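PDB 1UJN: dehydroquinate synthase from Thermus thermophilus, which probably catalyses the conversion of 3-deoxy-D-arabino-heptulosonate 7-phosphate to 3-dehydroquinate in chorismate biosynthesis, using NAD+ and a divalent cobalt or zinc ion. Local coordinates for residues 31-37 with 52-58; 41-45 with 155-159; 256-261 with 333-337; 265-270 with 313-317. All blocks are in the same frame, centred on the assembly; numbering follows the deposited sequence.

Overall arrangement
The four contacts form two pairs, on opposite sides of the chain's centre. Contacts 1 and 2 belong to the N-terminal alpha/beta domain, with centres 13 Å apart. Helix 40-50, which links the two strands of contact 1, carries residues 41-45 of contact 2; its Ala43 packs on Phe35 and Leu33. Both lie near Thr118, a predicted NAD+ site. The side chain of Phe42 is about 4 Å from that of Thr118, and the side chain of Asp36 is about 6 Å from that of Thr118. Contacts 3 and 4 lie in the C-terminal, mostly helical part, with centres 11 Å apart. They touch where Ala258 O meets Pro314 CD. His231, a predicted zinc ligand, is about 10 Å from Tyr257, side chain to side chain. Contacts 1 and 3 have centres 44 Å apart.

Contact 1: residues 31-37 with 52-58; sequences AALLFDR and VRHLLGL
Phe35 lays its ring over Gly57, where the lack of a side chain leaves the hollow that the ring fills. Gly57 CA lies 3.5 Å from the centroid of the Phe35 ring and 16° off the ring normal, a CH-pi contact. The first torsion sets CG of Phe35 between the backbone N and the carbonyl carbon (chi1 67°), which swings the ring across onto the neighbouring strand. A CB on Gly57 would run into Phe35 CZ. Leu55 closes the ring edge, with its CB 4.0 Å from Phe35 CE2. With an alanine in place of Phe35, Gly57 would probably lose the cover over its CA, and a gap would open beside Leu55.

The strands 31-36 and 55-58 run parallel, their axes 4.7 Å apart. Helix 40-50 joins them in a beta-alpha-beta unit of the Rossmann-like N-terminal domain, and strand 55-58 is the outer strand of the sheet within this chain. Backbone bonds tie them from Leu33 N to His54 O through to Arg37 N to Leu58 O. Phe35 O takes Leu58 N at 2.8 Å.

On the face away from Phe35, Leu34 is the bump. Its CD1 sits 3.9 Å from Leu56 CD2 and meets Leu58 CD1 at 3.3 Å, tighter than usual for methyl groups. Trp76 of helix 67-80 also packs on Leu56. At the start of the pair, Val52 turns its two methyls to different neighbours. Its CG1 lies 4.0 Å from Leu33 CB, and its CG2 lies 4.1 Å from Ala31 CB. One water bridges Ala31 O and Arg53 N.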
loop_
_atom_site.group_PDB
_atom_site.type_symbol
_atom_site.label_atom_id
_atom_site.label_comp_id
_atom_site.label_asym_id
_atom_site.label_seq_id
_atom_site.Cartn_x
_atom_site.Cartn_y
_atom_site.Cartn_z
ATOM N N ALA A 31 1.800 -13.793 15.376
ATOM C CA ALA A 31 1.656 -12.371 15.669
ATOM C C ALA A 31 2.936 -11.715 16.164
ATOM O O ALA A 31 3.880 -12.387 16.589
ATOM C CB ALA A 31 0.541 -12.179 16.703
ATOM N N ALA A 32 2.954 -10.388 16.103
ATOM C CA ALA A 32 4.084 -9.596 16.559
ATOM C C ALA A 32 3.473 -8.323 17.127
ATOM O O ALA A 32 2.376 -7.930 16.724
ATOM C CB ALA A 32 5.016 -9.272 15.395
ATOM N N LEU A 33 4.163 -7.684 18.064
ATOM C CA LEU A 33 3.631 -6.477 18.673
ATOM C C LEU A 33 4.665 -5.358 18.654
ATOM O O LEU A 33 5.800 -5.536 19.087
ATOM C CB LEU A 33 3.173 -6.772 20.115
ATOM C CG LEU A 33 2.426 -5.682 20.901
ATOM C CD1 LEU A 33 1.608 -6.330 22.017
ATOM C CD2 LEU A 33 3.419 -4.670 21.474
ATOM N N LEU A 34 4.249 -4.214 18.115
ATOM C CA LEU A 34 5.073 -3.017 18.009
ATOM C C LEU A 34 4.524 -2.031 19.045
ATOM O O LEU A 34 3.307 -1.822 19.118
ATOM C CB LEU A 34 4.926 -2.433 16.599
ATOM C CG LEU A 34 5.793 -1.243 16.204
ATOM C CD1 LEU A 34 7.245 -1.699 16.126
ATOM C CD2 LEU A 34 5.330 -0.682 14.853
ATOM N N PHE A 35 5.400 -1.410 19.834
ATOM C CA PHE A 35 4.933 -0.484 20.863
ATOM C C PHE A 35 5.822 0.732 21.118
ATOM O O PHE A 35 7.017 0.712 20.847
ATOM C CB PHE A 35 4.752 -1.241 22.186
ATOM C CG PHE A 35 6.046 -1.748 22.784
ATOM C CD1 PHE A 35 6.758 -0.978 23.700
ATOM C CD2 PHE A 35 6.550 -2.994 22.424
ATOM C CE1 PHE A 35 7.955 -1.441 24.253
ATOM C CE2 PHE A 35 7.747 -3.470 22.969
ATOM C CZ PHE A 35 8.451 -2.691 23.887
ATOM N N ASP A 36 5.201 1.784 21.646
ATOM C CA ASP A 36 5.890 3.020 22.007
ATOM C C ASP A 36 6.539 2.697 23.356
ATOM O O ASP A 36 5.847 2.288 24.277
ATOM C CB ASP A 36 4.861 4.145 22.177
ATOM C CG ASP A 36 5.488 5.465 22.596
ATOM O OD1 ASP A 36 6.491 5.451 23.337
ATOM O OD2 ASP A 36 4.961 6.525 22.194
ATOM N N ARG A 37 7.856 2.860 23.464
ATOM C CA ARG A 37 8.565 2.565 24.715
ATOM C C ARG A 37 7.871 3.170 25.931
ATOM O O ARG A 37 7.948 2.624 27.031
ATOM C CB ARG A 37 10.004 3.089 24.658
ATOM C CG ARG A 37 10.849 2.522 23.529
ATOM C CD ARG A 37 12.217 3.196 23.499
ATOM N NE ARG A 37 13.022 2.800 22.344
ATOM C CZ ARG A 37 13.481 1.571 22.130
ATOM N NH1 ARG A 37 13.219 0.599 22.995
ATOM N NH2 ARG A 37 14.207 1.315 21.050
ATOM N N VAL A 52 1.380 -13.199 22.586
ATOM C CA VAL A 52 2.324 -12.697 21.597
ATOM C C VAL A 52 3.743 -12.795 22.146
ATOM O O VAL A 52 4.019 -12.335 23.252
ATOM C CB VAL A 52 2.006 -11.237 21.224
ATOM C CG1 VAL A 52 2.975 -10.749 20.158
ATOM C CG2 VAL A 52 0.568 -11.144 20.718
ATOM N N ARG A 53 4.636 -13.389 21.364
ATOM C CA ARG A 53 6.022 -13.607 21.812
ATOM C C ARG A 53 7.044 -12.649 21.161
ATOM O O ARG A 53 8.153 -12.462 21.642
ATOM C CB ARG A 53 6.399 -15.058 21.507
ATOM C CG ARG A 53 5.425 -16.057 22.131
ATOM C CD ARG A 53 5.384 -15.945 23.660
ATOM N NE ARG A 53 6.738 -15.809 24.203
ATOM C CZ ARG A 53 6.860 -15.705 25.539
ATOM N NH1 ARG A 53 5.785 -15.730 26.308
ATOM N NH2 ARG A 53 8.073 -15.582 26.085
ATOM N N HIS A 54 6.686 -12.030 20.041
ATOM C CA HIS A 54 7.596 -11.120 19.351
ATOM C C HIS A 54 7.193 -9.671 19.592
ATOM O O HIS A 54 6.130 -9.238 19.144
ATOM C CB HIS A 54 7.583 -11.411 17.851
ATOM C CG HIS A 54 7.829 -12.846 17.513
ATOM N ND1 HIS A 54 8.972 -13.515 17.896
ATOM C CD2 HIS A 54 7.074 -13.746 16.839
ATOM C CE1 HIS A 54 8.910 -14.766 17.475
ATOM N NE2 HIS A 54 7.768 -14.932 16.831
ATOM N N LEU A 55 8.045 -8.929 20.297
ATOM C CA LEU A 55 7.767 -7.526 20.602
ATOM C C LEU A 55 8.928 -6.619 20.235
ATOM O O LEU A 55 10.085 -6.978 20.433
ATOM C CB LEU A 55 7.473 -7.344 22.093
ATOM C CG LEU A 55 6.207 -7.943 22.709
ATOM C CD1 LEU A 55 6.362 -9.445 22.872
ATOM C CD2 LEU A 55 5.966 -7.287 24.062
ATOM N N LEU A 56 8.609 -5.437 19.713
ATOM C CA LEU A 56 9.621 -4.460 19.331
ATOM C C LEU A 56 9.183 -3.091 19.827
ATOM O O LEU A 56 8.087 -2.618 19.490
ATOM C CB LEU A 56 9.797 -4.418 17.807
ATOM C CG LEU A 56 10.791 -3.358 17.306
ATOM C CD1 LEU A 56 12.200 -3.702 17.799
ATOM C CD2 LEU A 56 10.769 -3.286 15.787
ATOM N N GLY A 57 10.038 -2.468 20.637
ATOM C CA GLY A 57 9.741 -1.157 21.182
ATOM C C GLY A 57 10.371 -0.062 20.346
ATOM O O GLY A 57 11.465 -0.227 19.810
ATOM N N LEU A 58 9.674 1.059 20.228
ATOM C CA LEU A 58 10.165 2.172 19.439
ATOM C C LEU A 58 9.878 3.484 20.141
ATOM O O LEU A 58 8.943 3.586 20.932
ATOM C CB LEU A 58 9.471 2.204 18.075
ATOM C CG LEU A 58 9.543 1.009 17.129
ATOM C CD1 LEU A 58 8.622 1.267 15.948
ATOM C CD2 LEU A 58 10.965 0.791 16.664
HETATM O O HOH W 1 3.957 -14.180 18.827
#

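Contact 2: residues 41-45 with 155-159; sequences GFAQE and ELRAL
The guanidinium of Arg157 is met at its edge, near its plane, by Glu45 OE2 and by a water. Its plane is turned 30° from that of the Glu45 carboxylate. The same Glu45 oxygen also lies at the edge of the Phe42 ring. Glu155 and Ala158 approach that ring obliquely: Glu155 CB is 3.4 Å from Phe42 CZ, and Ala158 CB is 4.3 Å from Phe42 CD2.

Arg157 NH2 donates to Glu45 OE2 at 2.7 Å. This salt bridge is nearly straight (166°) and uses the syn side of the carboxylate. The water donates to Glu45 OE2 and accepts from Arg157 NH1, so two donors grip one oxygen. Glu45 reaches across fully extended, while Arg157 bends at chi3 (44°) to bring its end round. A glutamine in place of Glu45 would probably leave the Arg157 charge without its mate here.

Glu155 bends back on its own loop. Its OE2 accepts Arg157 N at 3.1 Å, and its OE1 is held by Gly19 N and Val20 N.

Phe42 also packs on Thr118, which is predicted to bind NAD+, so the contact lies beside the probable cofactor site of the Rossmann-like domain. Helix 40-50 follows strand 31-36. The partner loop starts at the end of strand 151-155 and leads to helix 164-181. Leu156 and Leu159 of this loop pack on helix 199-216.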
loop_
_atom_site.group_PDB
_atom_site.type_symbol
_atom_site.label_atom_id
_atom_site.label_comp_id
_atom_site.label_asym_id
_atom_site.label_seq_id
_atom_site.Cartn_x
_atom_site.Cartn_y
_atom_site.Cartn_z
ATOM N N GLY A 41 4.846 -1.126 29.716
ATOM C CA GLY A 41 4.114 -1.868 30.730
ATOM C C GLY A 41 2.824 -2.447 30.180
ATOM O O GLY A 41 2.555 -3.644 30.303
ATOM N N PHE A 42 2.022 -1.591 29.556
ATOM C CA PHE A 42 0.757 -2.019 28.982
ATOM C C PHE A 42 1.013 -2.934 27.787
ATOM O O PHE A 42 0.286 -3.901 27.568
ATOM C CB PHE A 42 -0.066 -0.795 28.550
ATOM C CG PHE A 42 -1.376 -1.143 27.904
ATOM C CD1 PHE A 42 -2.278 -1.988 28.541
ATOM C CD2 PHE A 42 -1.711 -0.622 26.657
ATOM C CE1 PHE A 42 -3.499 -2.314 27.945
ATOM C CE2 PHE A 42 -2.928 -0.940 26.054
ATOM C CZ PHE A 42 -3.823 -1.788 26.698
ATOM N N ALA A 43 2.053 -2.621 27.021
ATOM C CA ALA A 43 2.403 -3.422 25.849
ATOM C C ALA A 43 2.680 -4.863 26.268
ATOM O O ALA A 43 2.229 -5.807 25.618
ATOM C CB ALA A 43 3.624 -2.834 25.159
ATOM N N GLN A 44 3.413 -5.031 27.364
ATOM C CA GLN A 44 3.723 -6.368 27.855
ATOM C C GLN A 44 2.457 -7.057 28.351
ATOM O O GLN A 44 2.335 -8.273 28.266
ATOM C CB GLN A 44 4.758 -6.298 28.982
ATOM C CG GLN A 44 6.090 -5.699 28.569
ATOM C CD GLN A 44 6.913 -6.604 27.662
ATOM O OE1 GLN A 44 6.556 -7.763 27.446
ATOM N NE2 GLN A 44 8.009 -6.078 27.119
ATOM N N GLU A 45 1.512 -6.282 28.875
ATOM C CA GLU A 45 0.262 -6.856 29.358
ATOM C C GLU A 45 -0.562 -7.355 28.169
ATOM O O GLU A 45 -1.166 -8.435 28.219
ATOM C CB GLU A 45 -0.539 -5.815 30.146
ATOM C CG GLU A 45 -1.862 -6.346 30.651
ATOM C CD GLU A 45 -2.644 -5.327 31.450
ATOM O OE1 GLU A 45 -3.785 -5.642 31.847
ATOM O OE2 GLU A 45 -2.125 -4.216 31.679
ATOM N N GLU A 155 -7.749 1.120 25.962
ATOM C CA GLU A 155 -7.720 0.846 27.391
ATOM C C GLU A 155 -7.519 2.170 28.107
ATOM O O GLU A 155 -6.427 2.728 28.087
ATOM C CB GLU A 155 -6.560 -0.098 27.709
ATOM C CG GLU A 155 -6.364 -0.365 29.189
ATOM C CD GLU A 155 -7.639 -0.808 29.863
ATOM O OE1 GLU A 155 -8.207 -1.846 29.451
ATOM O OE2 GLU A 155 -8.079 -0.114 30.804
ATOM N N LEU A 156 -8.573 2.669 28.739
ATOM C CA LEU A 156 -8.496 3.947 29.433
ATOM C C LEU A 156 -7.463 3.966 30.564
ATOM O O LEU A 156 -6.909 5.013 30.879
ATOM C CB LEU A 156 -9.887 4.336 29.952
ATOM C CG LEU A 156 -10.930 4.441 28.830
ATOM C CD1 LEU A 156 -12.287 4.822 29.403
ATOM C CD2 LEU A 156 -10.479 5.475 27.804
ATOM N N ARG A 157 -7.187 2.813 31.164
ATOM C CA ARG A 157 -6.205 2.794 32.232
ATOM C C ARG A 157 -4.843 3.230 31.711
ATOM O O ARG A 157 -3.968 3.649 32.457
ATOM C CB ARG A 157 -6.123 1.368 32.779
ATOM C CG ARG A 157 -5.145 1.250 33.948
ATOM C CD ARG A 157 -5.279 -0.092 34.676
ATOM N NE ARG A 157 -5.400 -1.191 33.714
ATOM C CZ ARG A 157 -4.259 -1.742 33.260
ATOM N NH1 ARG A 157 -3.090 -1.294 33.684
ATOM N NH2 ARG A 157 -4.315 -2.747 32.379
ATOM N N ALA A 158 -4.666 3.177 30.393
ATOM C CA ALA A 158 -3.413 3.598 29.780
ATOM C C ALA A 158 -3.266 5.117 29.659
ATOM O O ALA A 158 -2.154 5.624 29.543
ATOM C CB ALA A 158 -3.267 2.947 28.403
ATOM N N LEU A 159 -4.383 5.840 29.686
ATOM C CA LEU A 159 -4.355 7.299 29.563
ATOM C C LEU A 159 -3.905 8.032 30.824
ATOM O O LEU A 159 -3.614 9.227 30.785
ATOM C CB LEU A 159 -5.740 7.824 29.182
ATOM C CG LEU A 159 -6.349 7.397 27.851
ATOM C CD1 LEU A 159 -7.766 7.942 27.748
ATOM C CD2 LEU A 159 -5.486 7.903 26.713
HETATM O O HOH W 2 -0.412 -2.548 32.226
#

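Contact 3: residues 256-261 with 333-337; sequences LYAALL and AFAAW
Ala333 O accepts Trp337 N at 2.7 Å within its own helix, and Leu260 CD1 of the other helix packs against the same oxygen at 3.9 Å. The contact is a helix pair of the mainly helical C-terminal domain. Helices 247-264 and 327-342 cross with local axes 9.3 Å apart and an angle of 129°.

The two aromatic residues form a T-shaped (edge-to-face) pair. The edge of Tyr257 points at the face of the Trp337 five-membered ring, with the two centroids 5.5 Å apart and the planes at 89°. Both polar ends are satisfied outside the pair, which fixes the rings. Tyr257 OH bonds Leu330 O, and Trp337 NE1 bonds Tyr253 O, one turn back along the helix of Tyr257. The ring edge of Tyr257 also lies along the backbone of helix 327-342, its CE1 3.4 Å from Phe334 N.

With CG anti to the backbone N (chi1 177°), the Trp337 indole lies beside Leu256 and Tyr257. There Leu256 CG comes within 3.8 Å of Trp337 CD1. Leu260 lies at the ring edge instead and presses its CD1 on Trp337 CA at 3.4 Å. Helix 271-281 covers Leu256 and Leu260 from its own side, and Leu233 of helix 231-240 touches both aromatic side chains. The methyl of Ala333 points toward helix 247-264. Its CB touches both Tyr257 CE1 and Leu261 CD2, the latter 3.6 Å away.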
loop_
_atom_site.group_PDB
_atom_site.type_symbol
_atom_site.label_atom_id
_atom_site.label_comp_id
_atom_site.label_asym_id
_atom_site.label_seq_id
_atom_site.Cartn_x
_atom_site.Cartn_y
_atom_site.Cartn_z
ATOM N N LEU A 256 -10.465 28.930 16.437
ATOM C CA LEU A 256 -10.792 30.310 16.770
ATOM C C LEU A 256 -10.917 31.102 15.468
ATOM O O LEU A 256 -11.834 31.912 15.301
ATOM C CB LEU A 256 -9.703 30.927 17.649
ATOM C CG LEU A 256 -9.905 32.404 18.003
ATOM C CD1 LEU A 256 -11.202 32.568 18.778
ATOM C CD2 LEU A 256 -8.731 32.903 18.822
ATOM N N TYR A 257 -10.002 30.853 14.536
ATOM C CA TYR A 257 -10.024 31.553 13.258
ATOM C C TYR A 257 -11.296 31.204 12.494
ATOM O O TYR A 257 -11.957 32.084 11.938
ATOM C CB TYR A 257 -8.801 31.174 12.422
ATOM C CG TYR A 257 -8.617 32.035 11.191
ATOM C CD1 TYR A 257 -8.267 33.381 11.304
ATOM C CD2 TYR A 257 -8.789 31.505 9.917
ATOM C CE1 TYR A 257 -8.090 34.181 10.167
ATOM C CE2 TYR A 257 -8.618 32.294 8.774
ATOM C CZ TYR A 257 -8.268 33.627 8.908
ATOM O OH TYR A 257 -8.104 34.407 7.783
ATOM N N ALA A 258 -11.640 29.920 12.475
ATOM C CA ALA A 258 -12.842 29.454 11.786
ATOM C C ALA A 258 -14.072 30.133 12.374
ATOM O O ALA A 258 -14.972 30.561 11.640
ATOM C CB ALA A 258 -12.970 27.941 11.919
ATOM N N ALA A 259 -14.107 30.233 13.701
ATOM C CA ALA A 259 -15.217 30.877 14.383
ATOM C C ALA A 259 -15.336 32.337 13.946
ATOM O O ALA A 259 -16.443 32.847 13.769
ATOM C CB ALA A 259 -15.022 30.791 15.893
ATOM N N LEU A 260 -14.201 33.010 13.768
ATOM C CA LEU A 260 -14.222 34.410 13.346
ATOM C C LEU A 260 -14.702 34.542 11.899
ATOM O O LEU A 260 -15.388 35.506 11.548
ATOM C CB LEU A 260 -12.835 35.041 13.525
ATOM C CG LEU A 260 -12.459 35.184 15.006
ATOM C CD1 LEU A 260 -10.979 35.509 15.147
ATOM C CD2 LEU A 260 -13.329 36.273 15.653
ATOM N N LEU A 261 -14.349 33.576 11.060
ATOM C CA LEU A 261 -14.798 33.593 9.670
ATOM C C LEU A 261 -16.316 33.420 9.657
ATOM O O LEU A 261 -17.029 34.086 8.900
ATOM C CB LEU A 261 -14.152 32.454 8.883
ATOM C CG LEU A 261 -12.635 32.507 8.712
ATOM C CD1 LEU A 261 -12.150 31.241 8.036
ATOM C CD2 LEU A 261 -12.257 33.736 7.897
ATOM N N ALA A 333 -10.347 38.861 9.407
ATOM C CA ALA A 333 -10.463 37.828 10.432
ATOM C C ALA A 333 -9.127 37.555 11.112
ATOM O O ALA A 333 -9.077 37.332 12.319
ATOM C CB ALA A 333 -11.004 36.545 9.818
ATOM N N PHE A 334 -8.045 37.564 10.339
ATOM C CA PHE A 334 -6.727 37.310 10.907
ATOM C C PHE A 334 -6.375 38.411 11.902
ATOM O O PHE A 334 -5.823 38.143 12.968
ATOM C CB PHE A 334 -5.663 37.243 9.810
ATOM C CG PHE A 334 -4.341 36.702 10.283
ATOM C CD1 PHE A 334 -4.231 35.382 10.714
ATOM C CD2 PHE A 334 -3.211 37.512 10.312
ATOM C CE1 PHE A 334 -3.016 34.877 11.167
ATOM C CE2 PHE A 334 -1.985 37.017 10.765
ATOM C CZ PHE A 334 -1.888 35.695 11.194
ATOM N N ALA A 335 -6.703 39.653 11.549
ATOM C CA ALA A 335 -6.427 40.783 12.427
ATOM C C ALA A 335 -7.203 40.622 13.732
ATOM O O ALA A 335 -6.661 40.846 14.817
ATOM C CB ALA A 335 -6.814 42.092 11.738
ATOM N N ALA A 336 -8.471 40.233 13.630
ATOM C CA ALA A 336 -9.293 40.039 14.823
ATOM C C ALA A 336 -8.778 38.838 15.606
ATOM O O ALA A 336 -8.790 38.832 16.839
ATOM C CB ALA A 336 -10.740 39.821 14.437
ATOM N N TRP A 337 -8.333 37.819 14.875
ATOM C CA TRP A 337 -7.793 36.601 15.476
ATOM C C TRP A 337 -6.579 36.979 16.332
ATOM O O TRP A 337 -6.458 36.548 17.480
ATOM C CB TRP A 337 -7.400 35.631 14.358
ATOM C CG TRP A 337 -6.763 34.337 14.794
ATOM C CD1 TRP A 337 -7.397 33.196 15.207
ATOM C CD2 TRP A 337 -5.366 34.038 14.775
ATOM N NE1 TRP A 337 -6.472 32.196 15.437
ATOM C CE2 TRP A 337 -5.219 32.689 15.179
ATOM C CE3 TRP A 337 -4.220 34.778 14.451
ATOM C CZ2 TRP A 337 -3.970 32.065 15.265
ATOM C CZ3 TRP A 337 -2.977 34.158 14.537
ATOM C CH2 TRP A 337 -2.863 32.813 14.939
#

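Contact 4: residues 265-270 with 313-317; sequences LGGEDL and VPLAP
Leu265, the first residue past helix 247-264, crosses Val313 at about a right angle. Its CD1 is 4.0 Å from Val313 CG1, and its CB also nears Leu315 CD2. Gly266 has a positive phi (81°), which a side chain would tolerate poorly, and the helix ends on it. Gly267 then runs close against segment 313-317, with its CA 3.3 Å from Leu315 O. A CB here would point at that oxygen and clash with it.

Glu268 makes the direct hydrogen bond of the contact. Its N donates to Leu315 O at 2.7 Å, with an angle of 151° at the hydrogen. Its own O lies 2.7 Å from a water that is also 2.8 Å from Pro314 O. The Glu268 side chain extends along the second segment, and its OE1 comes within 3.5 Å of Ala316 CB.

Leu270, at the N-cap position of helix 271-281, forks over two prolines. CD1 rests on Pro314 CB at 3.8 Å. CD2 lies alongside Pro317, 3.6 Å from its CD. With CG anti to the carbonyl carbon (chi1 -62°), the branch of Leu270 points toward the prolines.

The second segment begins in strand 311-314, which pairs antiparallel with strand 319-323, and turns a corner at Leu315. Leu315 and Ala316 form a classic beta bulge there. Beside it, the loop between two helices of the C-terminal domain opens with a Schellman motif, in which Gly266 is the C-prime residue.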
loop_
_atom_site.group_PDB
_atom_site.type_symbol
_atom_site.label_atom_id
_atom_site.label_comp_id
_atom_site.label_asym_id
_atom_site.label_seq_id
_atom_site.Cartn_x
_atom_site.Cartn_y
_atom_site.Cartn_z
ATOM N N LEU A 265 -19.385 36.068 8.332
ATOM C CA LEU A 265 -20.336 35.649 7.306
ATOM C C LEU A 265 -21.764 35.567 7.830
ATOM O O LEU A 265 -22.630 34.959 7.200
ATOM C CB LEU A 265 -19.926 34.295 6.719
ATOM C CG LEU A 265 -18.634 34.273 5.897
ATOM C CD1 LEU A 265 -18.413 32.876 5.341
ATOM C CD2 LEU A 265 -18.721 35.286 4.756
ATOM N N GLY A 266 -22.004 36.174 8.988
ATOM C CA GLY A 266 -23.339 36.176 9.563
ATOM C C GLY A 266 -23.755 34.929 10.319
ATOM O O GLY A 266 -24.947 34.715 10.553
ATOM N N GLY A 267 -22.790 34.101 10.706
ATOM C CA GLY A 267 -23.126 32.895 11.439
ATOM C C GLY A 267 -23.387 33.199 12.902
ATOM O O GLY A 267 -23.194 34.333 13.348
ATOM N N GLU A 268 -23.836 32.197 13.653
ATOM C CA GLU A 268 -24.099 32.384 15.074
ATOM C C GLU A 268 -22.764 32.608 15.771
ATOM O O GLU A 268 -21.716 32.224 15.256
ATOM C CB GLU A 268 -24.783 31.153 15.670
ATOM C CG GLU A 268 -25.986 30.655 14.888
ATOM C CD GLU A 268 -26.798 29.632 15.663
ATOM O OE1 GLU A 268 -26.192 28.801 16.376
ATOM O OE2 GLU A 268 -28.042 29.654 15.553
ATOM N N ASP A 269 -22.803 33.229 16.944
ATOM C CA ASP A 269 -21.587 33.504 17.698
ATOM C C ASP A 269 -21.035 32.225 18.323
ATOM O O ASP A 269 -21.643 31.653 19.226
ATOM C CB ASP A 269 -21.880 34.551 18.777
ATOM C CG ASP A 269 -20.655 34.920 19.587
ATOM O OD1 ASP A 269 -19.534 34.882 19.036
ATOM O OD2 ASP A 269 -20.818 35.266 20.774
ATOM N N LEU A 270 -19.884 31.779 17.833
ATOM C CA LEU A 270 -19.256 30.565 18.344
ATOM C C LEU A 270 -17.948 30.861 19.067
ATOM O O LEU A 270 -17.192 29.947 19.392
ATOM C CB LEU A 270 -18.985 29.580 17.199
ATOM C CG LEU A 270 -20.197 29.055 16.427
ATOM C CD1 LEU A 270 -19.735 28.128 15.311
ATOM C CD2 LEU A 270 -21.130 28.326 17.381
ATOM N N VAL A 313 -16.113 26.628 7.120
ATOM C CA VAL A 313 -16.649 27.691 7.964
ATOM C C VAL A 313 -17.851 27.225 8.773
ATOM O O VAL A 313 -18.846 26.773 8.212
ATOM C CB VAL A 313 -17.092 28.908 7.108
ATOM C CG1 VAL A 313 -17.597 30.030 8.007
ATOM C CG2 VAL A 313 -15.936 29.395 6.249
ATOM N N PRO A 314 -17.769 27.325 10.109
ATOM C CA PRO A 314 -18.875 26.910 10.973
ATOM C C PRO A 314 -19.838 28.079 11.187
ATOM O O PRO A 314 -19.500 29.051 11.861
ATOM C CB PRO A 314 -18.163 26.510 12.256
ATOM C CG PRO A 314 -17.079 27.546 12.340
ATOM C CD PRO A 314 -16.564 27.627 10.908
ATOM N N LEU A 315 -21.030 27.990 10.604
ATOM C CA LEU A 315 -22.022 29.053 10.751
ATOM C C LEU A 315 -22.845 28.826 12.012
ATOM O O LEU A 315 -23.408 29.761 12.586
ATOM C CB LEU A 315 -22.930 29.100 9.520
ATOM C CG LEU A 315 -22.207 29.369 8.193
ATOM C CD1 LEU A 315 -23.210 29.354 7.051
ATOM C CD2 LEU A 315 -21.492 30.710 8.252
ATOM N N ALA A 316 -22.898 27.570 12.440
ATOM C CA ALA A 316 -23.624 27.173 13.639
ATOM C C ALA A 316 -23.245 25.726 13.899
ATOM O O ALA A 316 -22.872 25.007 12.973
ATOM C CB ALA A 316 -25.129 27.290 13.414
ATOM N N PRO A 317 -23.312 25.280 15.162
ATOM C CA PRO A 317 -22.954 23.885 15.435
ATOM C C PRO A 317 -23.777 22.960 14.539
ATOM O O PRO A 317 -25.005 23.037 14.523
ATOM C CB PRO A 317 -23.301 23.726 16.914
ATOM C CG PRO A 317 -23.050 25.102 17.462
ATOM C CD PRO A 317 -23.672 25.987 16.404
HETATM O O HOH W 3 -20.378 31.413 13.039
#